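Local coordinates for protein Lem22 (PDB 5WD9) that is a Legionella effector whose precise function is not established, a small all-helical protein that probably acts by binding other proteins, at residues V5-I19 / V59-E73. Residues are numbered along the deposited sequence; the frame is centred on the assembly and turned at random.
Sequences VTELTRLKEYMEDQI and VVDRLKIEIRSLYEE
Leu8 and Ile67 both set the branch that leads into the interface anti to their carbonyl carbons (chi1 near -70° in each), and their side chains cross at about a right angle, Leu8 CD2 lying 3.8 Å from Ile67 CD1. The other methyl of Leu8, CD1, reaches Val60 CG1 at 3.7 Å, so Leu8 fills a hole made by Val60, Leu63, Lys64 and Ile67. In return, Leu63 drops among Val5, Leu8, Thr9 and Lys12, with its CD1 3.6 Å from Thr9 OG1. That hydroxyl is already committed: it donates to Val5 O, which also accepts the backbone N-H of Thr9 from the opposite face of its carbonyl plane.

Lys12 is a knob made of its aliphatic part. Bent at chi2 (-88°), the chain runs past Glu66, CE lying 3.5 Å from Glu66 OE1, while its ammonium forms a salt bridge with one of the two Glu16 conformers (NZ to OE1 2.7 Å) one turn along its own helix. Glu66 OE1 stays 4.5 Å from Lys12 NZ, too far for a salt bridge, though it probably still feels the positive charge. Further on, Leu70 wedges between Lys12, Met15, Glu16 and Ile19, its CD1 3.5 Å from Lys12 O. Ile19 CG2 rests against the carboxylate of Glu73, which pairs with Lys23. Helix 28-52 closes the inner side, where His42 touches Ile67 and stacks on Tyr71.

Segments 5-19 and 59-73 run in the same direction, inclined by 25°, with axes 9.5 Å apart at closest approach, and interlock through reciprocal knobs-into-holes packing, the coiled-coil-like pairing of the first and third helices in an up-down-up three-helix bundle.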
loop_
_atom_site.group_PDB
_atom_site.type_symbol
_atom_site.label_atom_id
_atom_site.label_comp_id
_atom_site.label_asym_id
_atom_site.label_seq_id
_atom_site.Cartn_x
_atom_site.Cartn_y
_atom_site.Cartn_z
ATOM N N VAL A 5 16.149 -2.992 0.466
ATOM C CA VAL A 5 15.651 -3.722 1.621
ATOM C C VAL A 5 15.039 -2.770 2.639
ATOM O O VAL A 5 13.964 -3.036 3.186
ATOM C CB VAL A 5 16.753 -4.597 2.228
ATOM C CG1 VAL A 5 16.257 -5.207 3.511
ATOM C CG2 VAL A 5 17.141 -5.686 1.246
ATOM N N THR A 6 15.715 -1.657 2.922
ATOM C CA THR A 6 15.164 -0.673 3.843
ATOM C C THR A 6 13.940 0.008 3.256
ATOM O O THR A 6 12.960 0.244 3.970
ATOM C CB THR A 6 16.242 0.344 4.206
ATOM O OG1 THR A 6 17.336 -0.368 4.792
ATOM C CG2 THR A 6 15.727 1.353 5.198
ATOM N N GLU A 7 13.976 0.347 1.961
ATOM C CA GLU A 7 12.815 0.967 1.334
ATOM C C GLU A 7 11.611 0.040 1.363
ATOM O O GLU A 7 10.489 0.486 1.634
ATOM C CB GLU A 7 13.136 1.399 -0.093
ATOM C CG GLU A 7 14.180 2.505 -0.180
ATOM C CD GLU A 7 13.670 3.885 0.213
ATOM O OE1 GLU A 7 12.461 4.059 0.473
ATOM O OE2 GLU A 7 14.505 4.816 0.260
ATOM N N LEU A 8 11.814 -1.253 1.114
ATOM C CA LEU A 8 10.681 -2.170 1.132
ATOM C C LEU A 8 10.181 -2.413 2.549
ATOM O O LEU A 8 8.975 -2.567 2.761
ATOM C CB LEU A 8 11.030 -3.481 0.428
ATOM C CG LEU A 8 11.184 -3.339 -1.084
ATOM C CD1 LEU A 8 11.320 -4.714 -1.703
ATOM C CD2 LEU A 8 10.014 -2.572 -1.704
ATOM N N THR A 9 11.082 -2.449 3.533
ATOM C CA THR A 9 10.657 -2.544 4.924
ATOM C C THR A 9 9.778 -1.357 5.292
ATOM O O THR A 9 8.691 -1.519 5.853
ATOM C CB THR A 9 11.884 -2.610 5.833
ATOM O OG1 THR A 9 12.617 -3.803 5.532
ATOM C CG2 THR A 9 11.475 -2.647 7.297
ATOM N N ARG A 10 10.226 -0.154 4.943
ATOM C CA ARG A 10 9.432 1.033 5.225
ATOM C C ARG A 10 8.104 0.995 4.493
ATOM O O ARG A 10 7.074 1.348 5.070
ATOM C CB ARG A 10 10.200 2.301 4.844
ATOM C CG ARG A 10 11.210 2.749 5.898
ATOM C CD ARG A 10 11.963 4.043 5.500
ATOM N NE ARG A 10 11.088 5.010 4.848
ATOM C CZ ARG A 10 11.487 5.894 3.941
ATOM N NH1 ARG A 10 12.760 5.964 3.567
ATOM N NH2 ARG A 10 10.603 6.694 3.387
ATOM N N LEU A 11 8.100 0.568 3.225
ATOM C CA LEU A 11 6.869 0.579 2.444
ATOM C C LEU A 11 5.861 -0.399 3.026
ATOM O O LEU A 11 4.673 -0.072 3.166
ATOM C CB LEU A 11 7.144 0.243 0.979
ATOM C CG LEU A 11 5.871 0.070 0.140
ATOM C CD1 LEU A 11 5.097 1.362 0.026
ATOM C CD2 LEU A 11 6.210 -0.492 -1.228
ATOM N N LYS A 12 6.311 -1.611 3.350
ATOM C CA LYS A 12 5.407 -2.603 3.906
ATOM C C LYS A 12 4.725 -2.052 5.144
ATOM O O LYS A 12 3.495 -2.107 5.284
ATOM C CB LYS A 12 6.195 -3.875 4.229
ATOM C CG LYS A 12 5.346 -5.067 4.640
ATOM C CD LYS A 12 5.076 -5.114 6.131
ATOM C CE LYS A 12 4.430 -6.445 6.514
ATOM N NZ LYS A 12 3.999 -6.473 7.933
ATOM N N GLU A 13 5.515 -1.497 6.050
ATOM C CA GLU A 13 4.946 -1.040 7.303
ATOM C C GLU A 13 4.138 0.234 7.122
ATOM O O GLU A 13 3.135 0.419 7.815
ATOM C CB GLU A 13 6.035 -0.907 8.351
ATOM C CG GLU A 13 6.663 -2.251 8.631
ATOM C CD GLU A 13 7.608 -2.234 9.793
ATOM O OE1 GLU A 13 7.651 -1.222 10.526
ATOM O OE2 GLU A 13 8.298 -3.258 9.971
ATOM N N TYR A 14 4.535 1.092 6.178
ATOM C CA TYR A 14 3.746 2.279 5.855
ATOM C C TYR A 14 2.359 1.881 5.365
ATOM O O TYR A 14 1.349 2.406 5.833
ATOM C CB TYR A 14 4.489 3.088 4.790
ATOM C CG TYR A 14 3.776 4.346 4.359
ATOM C CD1 TYR A 14 4.105 5.564 4.917
ATOM C CD2 TYR A 14 2.788 4.324 3.381
ATOM C CE1 TYR A 14 3.466 6.721 4.521
ATOM C CE2 TYR A 14 2.146 5.480 2.992
ATOM C CZ TYR A 14 2.498 6.661 3.559
ATOM O OH TYR A 14 1.843 7.822 3.172
ATOM N N MET A 15 2.300 0.937 4.431
ATOM C CA MET A 15 1.011 0.510 3.896
ATOM C C MET A 15 0.156 -0.137 4.969
ATOM O O MET A 15 -1.047 0.129 5.054
ATOM C CB MET A 15 1.214 -0.459 2.736
ATOM C CG MET A 15 1.807 0.183 1.491
ATOM S SD MET A 15 2.025 -1.011 0.154
ATOM C CE MET A 15 0.338 -1.120 -0.460
ATOM N N GLU A 16 0.756 -1.000 5.793
ATOM C CA GLU A 16 -0.007 -1.646 6.854
ATOM C C GLU A 16 -0.576 -0.608 7.811
ATOM O O GLU A 16 -1.747 -0.690 8.206
ATOM C CB GLU A 16 0.875 -2.652 7.591
ATOM C CG GLU A 16 0.129 -3.490 8.612
ATOM C CD GLU A 16 0.889 -4.740 8.996
ATOM O OE1 GLU A 16 1.630 -5.278 8.142
ATOM O OE2 GLU A 16 0.749 -5.179 10.157
ATOM N N ASP A 17 0.229 0.392 8.165
ATOM C CA ASP A 17 -0.205 1.454 9.064
ATOM C C ASP A 17 -1.352 2.251 8.460
ATOM O O ASP A 17 -2.345 2.535 9.133
ATOM C CB ASP A 17 0.985 2.370 9.348
ATOM C CG ASP A 17 0.629 3.532 10.223
ATOM O OD1 ASP A 17 0.570 3.331 11.449
ATOM O OD2 ASP A 17 0.413 4.645 9.695
ATOM N N GLN A 18 -1.229 2.641 7.193
ATOM C CA GLN A 18 -2.283 3.438 6.576
ATOM C C GLN A 18 -3.562 2.635 6.380
ATOM O O GLN A 18 -4.660 3.163 6.565
ATOM C CB GLN A 18 -1.787 4.010 5.255
ATOM C CG GLN A 18 -0.582 4.940 5.392
ATOM C CD GLN A 18 -0.911 6.192 6.185
ATOM O OE1 GLN A 18 -1.538 7.111 5.657
ATOM N NE2 GLN A 18 -0.492 6.237 7.444
ATOM N N ILE A 19 -3.443 1.362 6.017
ATOM C CA ILE A 19 -4.624 0.521 5.856
ATOM C C ILE A 19 -5.338 0.365 7.190
ATOM O O ILE A 19 -6.572 0.440 7.268
ATOM C CB ILE A 19 -4.223 -0.832 5.240
ATOM C CG1 ILE A 19 -3.857 -0.637 3.770
ATOM C CG2 ILE A 19 -5.340 -1.876 5.423
ATOM C CD1 ILE A 19 -3.085 -1.806 3.144
ATOM N N VAL A 59 15.369 -11.832 1.282
ATOM C CA VAL A 59 14.859 -10.738 2.108
ATOM C C VAL A 59 13.923 -9.853 1.297
ATOM O O VAL A 59 12.833 -9.476 1.749
ATOM C CB VAL A 59 16.027 -9.917 2.677
ATOM C CG1 VAL A 59 15.505 -8.668 3.352
ATOM C CG2 VAL A 59 16.842 -10.749 3.648
ATOM N N VAL A 60 14.348 -9.502 0.085
ATOM C CA VAL A 60 13.520 -8.681 -0.780
ATOM C C VAL A 60 12.272 -9.440 -1.204
ATOM O O VAL A 60 11.165 -8.891 -1.209
ATOM C CB VAL A 60 14.326 -8.183 -1.992
ATOM C CG1 VAL A 60 13.400 -7.487 -2.984
ATOM C CG2 VAL A 60 15.421 -7.245 -1.545
ATOM N N ASP A 61 12.424 -10.712 -1.560
ATOM C CA ASP A 61 11.283 -11.472 -2.045
ATOM C C ASP A 61 10.215 -11.618 -0.970
ATOM O O ASP A 61 9.019 -11.488 -1.258
ATOM C CB ASP A 61 11.751 -12.828 -2.553
ATOM C CG ASP A 61 12.468 -12.734 -3.901
ATOM O OD1 ASP A 61 12.508 -11.640 -4.508
ATOM O OD2 ASP A 61 12.985 -13.765 -4.361
ATOM N N ARG A 62 10.616 -11.878 0.277
ATOM C CA ARG A 62 9.627 -11.953 1.345
ATOM C C ARG A 62 8.854 -10.648 1.464
ATOM O O ARG A 62 7.619 -10.642 1.582
ATOM C CB ARG A 62 10.326 -12.291 2.662
ATOM C CG ARG A 62 9.339 -12.509 3.800
ATOM C CD ARG A 62 10.038 -12.617 5.160
ATOM N NE ARG A 62 10.838 -13.834 5.295
ATOM C CZ ARG A 62 12.165 -13.904 5.228
ATOM N NH1 ARG A 62 12.922 -12.832 5.025
ATOM N NH2 ARG A 62 12.744 -15.077 5.378
ATOM N N LEU A 63 9.573 -9.526 1.467
ATOM C CA LEU A 63 8.908 -8.238 1.586
ATOM C C LEU A 63 7.991 -7.980 0.400
ATOM O O LEU A 63 6.892 -7.456 0.578
ATOM C CB LEU A 63 9.945 -7.131 1.764
ATOM C CG LEU A 63 10.590 -7.083 3.149
ATOM C CD1 LEU A 63 11.894 -6.323 3.067
ATOM C CD2 LEU A 63 9.620 -6.406 4.121
ATOM N N LYS A 64 8.416 -8.342 -0.818
ATOM C CA LYS A 64 7.560 -8.125 -1.984
ATOM C C LYS A 64 6.266 -8.912 -1.868
ATOM O O LYS A 64 5.193 -8.413 -2.215
ATOM C CB LYS A 64 8.290 -8.533 -3.262
ATOM C CG LYS A 64 9.320 -7.520 -3.750
ATOM C CD LYS A 64 9.989 -7.989 -5.049
ATOM C CE LYS A 64 8.957 -8.186 -6.160
ATOM N NZ LYS A 64 9.588 -8.563 -7.474
ATOM N N ILE A 65 6.337 -10.147 -1.373
ATOM C CA ILE A 65 5.113 -10.919 -1.201
ATOM C C ILE A 65 4.208 -10.280 -0.145
ATOM O O ILE A 65 2.987 -10.150 -0.341
ATOM C CB ILE A 65 5.467 -12.378 -0.870
ATOM C CG1 ILE A 65 6.111 -13.043 -2.087
ATOM C CG2 ILE A 65 4.232 -13.124 -0.402
ATOM C CD1 ILE A 65 6.893 -14.315 -1.767
ATOM N N GLU A 66 4.790 -9.843 0.978
ATOM C CA GLU A 66 4.003 -9.162 2.006
ATOM C C GLU A 66 3.359 -7.894 1.463
ATOM O O GLU A 66 2.179 -7.612 1.736
ATOM C CB GLU A 66 4.892 -8.833 3.207
ATOM C CG GLU A 66 5.369 -10.064 3.979
ATOM C CD GLU A 66 6.405 -9.736 5.046
ATOM O OE1 GLU A 66 6.838 -8.573 5.149
ATOM O OE2 GLU A 66 6.803 -10.659 5.798
ATOM N N ILE A 67 4.107 -7.134 0.667
ATOM C CA ILE A 67 3.596 -5.892 0.103
ATOM C C ILE A 67 2.483 -6.186 -0.883
ATOM O O ILE A 67 1.485 -5.466 -0.939
ATOM C CB ILE A 67 4.745 -5.118 -0.561
ATOM C CG1 ILE A 67 5.645 -4.528 0.522
ATOM C CG2 ILE A 67 4.207 -4.000 -1.459
ATOM C CD1 ILE A 67 7.005 -4.174 0.034
ATOM N N ARG A 68 2.614 -7.260 -1.663
ATOM C CA ARG A 68 1.587 -7.556 -2.647
ATOM C C ARG A 68 0.252 -7.827 -1.967
ATOM O O ARG A 68 -0.801 -7.396 -2.450
ATOM C CB ARG A 68 2.036 -8.743 -3.495
ATOM C CG ARG A 68 0.962 -9.250 -4.425
ATOM C CD ARG A 68 0.719 -8.340 -5.591
ATOM N NE ARG A 68 -0.371 -8.864 -6.414
ATOM C CZ ARG A 68 -0.780 -8.321 -7.553
ATOM N NH1 ARG A 68 -0.202 -7.224 -8.007
ATOM N NH2 ARG A 68 -1.779 -8.876 -8.232
ATOM N N SER A 69 0.273 -8.548 -0.851
ATOM C CA SER A 69 -0.968 -8.807 -0.133
ATOM C C SER A 69 -1.603 -7.505 0.335
ATOM O O SER A 69 -2.825 -7.329 0.234
ATOM C CB SER A 69 -0.676 -9.708 1.062
ATOM O OG SER A 69 -1.850 -9.929 1.826
ATOM N N LEU A 70 -0.793 -6.588 0.865
ATOM C CA LEU A 70 -1.319 -5.298 1.296
ATOM C C LEU A 70 -1.838 -4.496 0.111
ATOM O O LEU A 70 -2.850 -3.795 0.223
ATOM C CB LEU A 70 -0.233 -4.526 2.027
ATOM C CG LEU A 70 0.179 -5.163 3.348
ATOM C CD1 LEU A 70 1.497 -4.572 3.815
ATOM C CD2 LEU A 70 -0.909 -4.967 4.398
ATOM N N TYR A 71 -1.142 -4.561 -1.025
ATOM C CA TYR A 71 -1.597 -3.861 -2.220
ATOM C C TYR A 71 -2.967 -4.356 -2.653
ATOM O O TYR A 71 -3.858 -3.557 -2.969
ATOM C CB TYR A 71 -0.558 -4.040 -3.326
ATOM C CG TYR A 71 -0.970 -3.530 -4.677
ATOM C CD1 TYR A 71 -1.129 -2.170 -4.920
ATOM C CD2 TYR A 71 -1.205 -4.407 -5.718
ATOM C CE1 TYR A 71 -1.511 -1.710 -6.165
ATOM C CE2 TYR A 71 -1.578 -3.958 -6.962
ATOM C CZ TYR A 71 -1.732 -2.611 -7.173
ATOM O OH TYR A 71 -2.122 -2.194 -8.428
ATOM N N GLU A 72 -3.155 -5.680 -2.687
ATOM C CA GLU A 72 -4.440 -6.230 -3.100
ATOM C C GLU A 72 -5.544 -5.831 -2.135
ATOM O O GLU A 72 -6.646 -5.472 -2.556
ATOM C CB GLU A 72 -4.344 -7.754 -3.201
ATOM C CG GLU A 72 -3.503 -8.223 -4.369
ATOM C CD GLU A 72 -4.214 -8.037 -5.690
ATOM O OE1 GLU A 72 -5.464 -8.039 -5.701
ATOM O OE2 GLU A 72 -3.524 -7.885 -6.719
ATOM N N GLU A 73 -5.261 -5.864 -0.831
ATOM C CA GLU A 73 -6.261 -5.428 0.135
ATOM C C GLU A 73 -6.592 -3.952 -0.070
ATOM O O GLU A 73 -7.764 -3.547 -0.020
ATOM C CB GLU A 73 -5.731 -5.662 1.549
ATOM C CG GLU A 73 -6.744 -5.258 2.620
ATOM C CD GLU A 73 -6.213 -5.391 4.030
ATOM O OE1 GLU A 73 -4.989 -5.521 4.216
ATOM O OE2 GLU A 73 -7.047 -5.347 4.960
#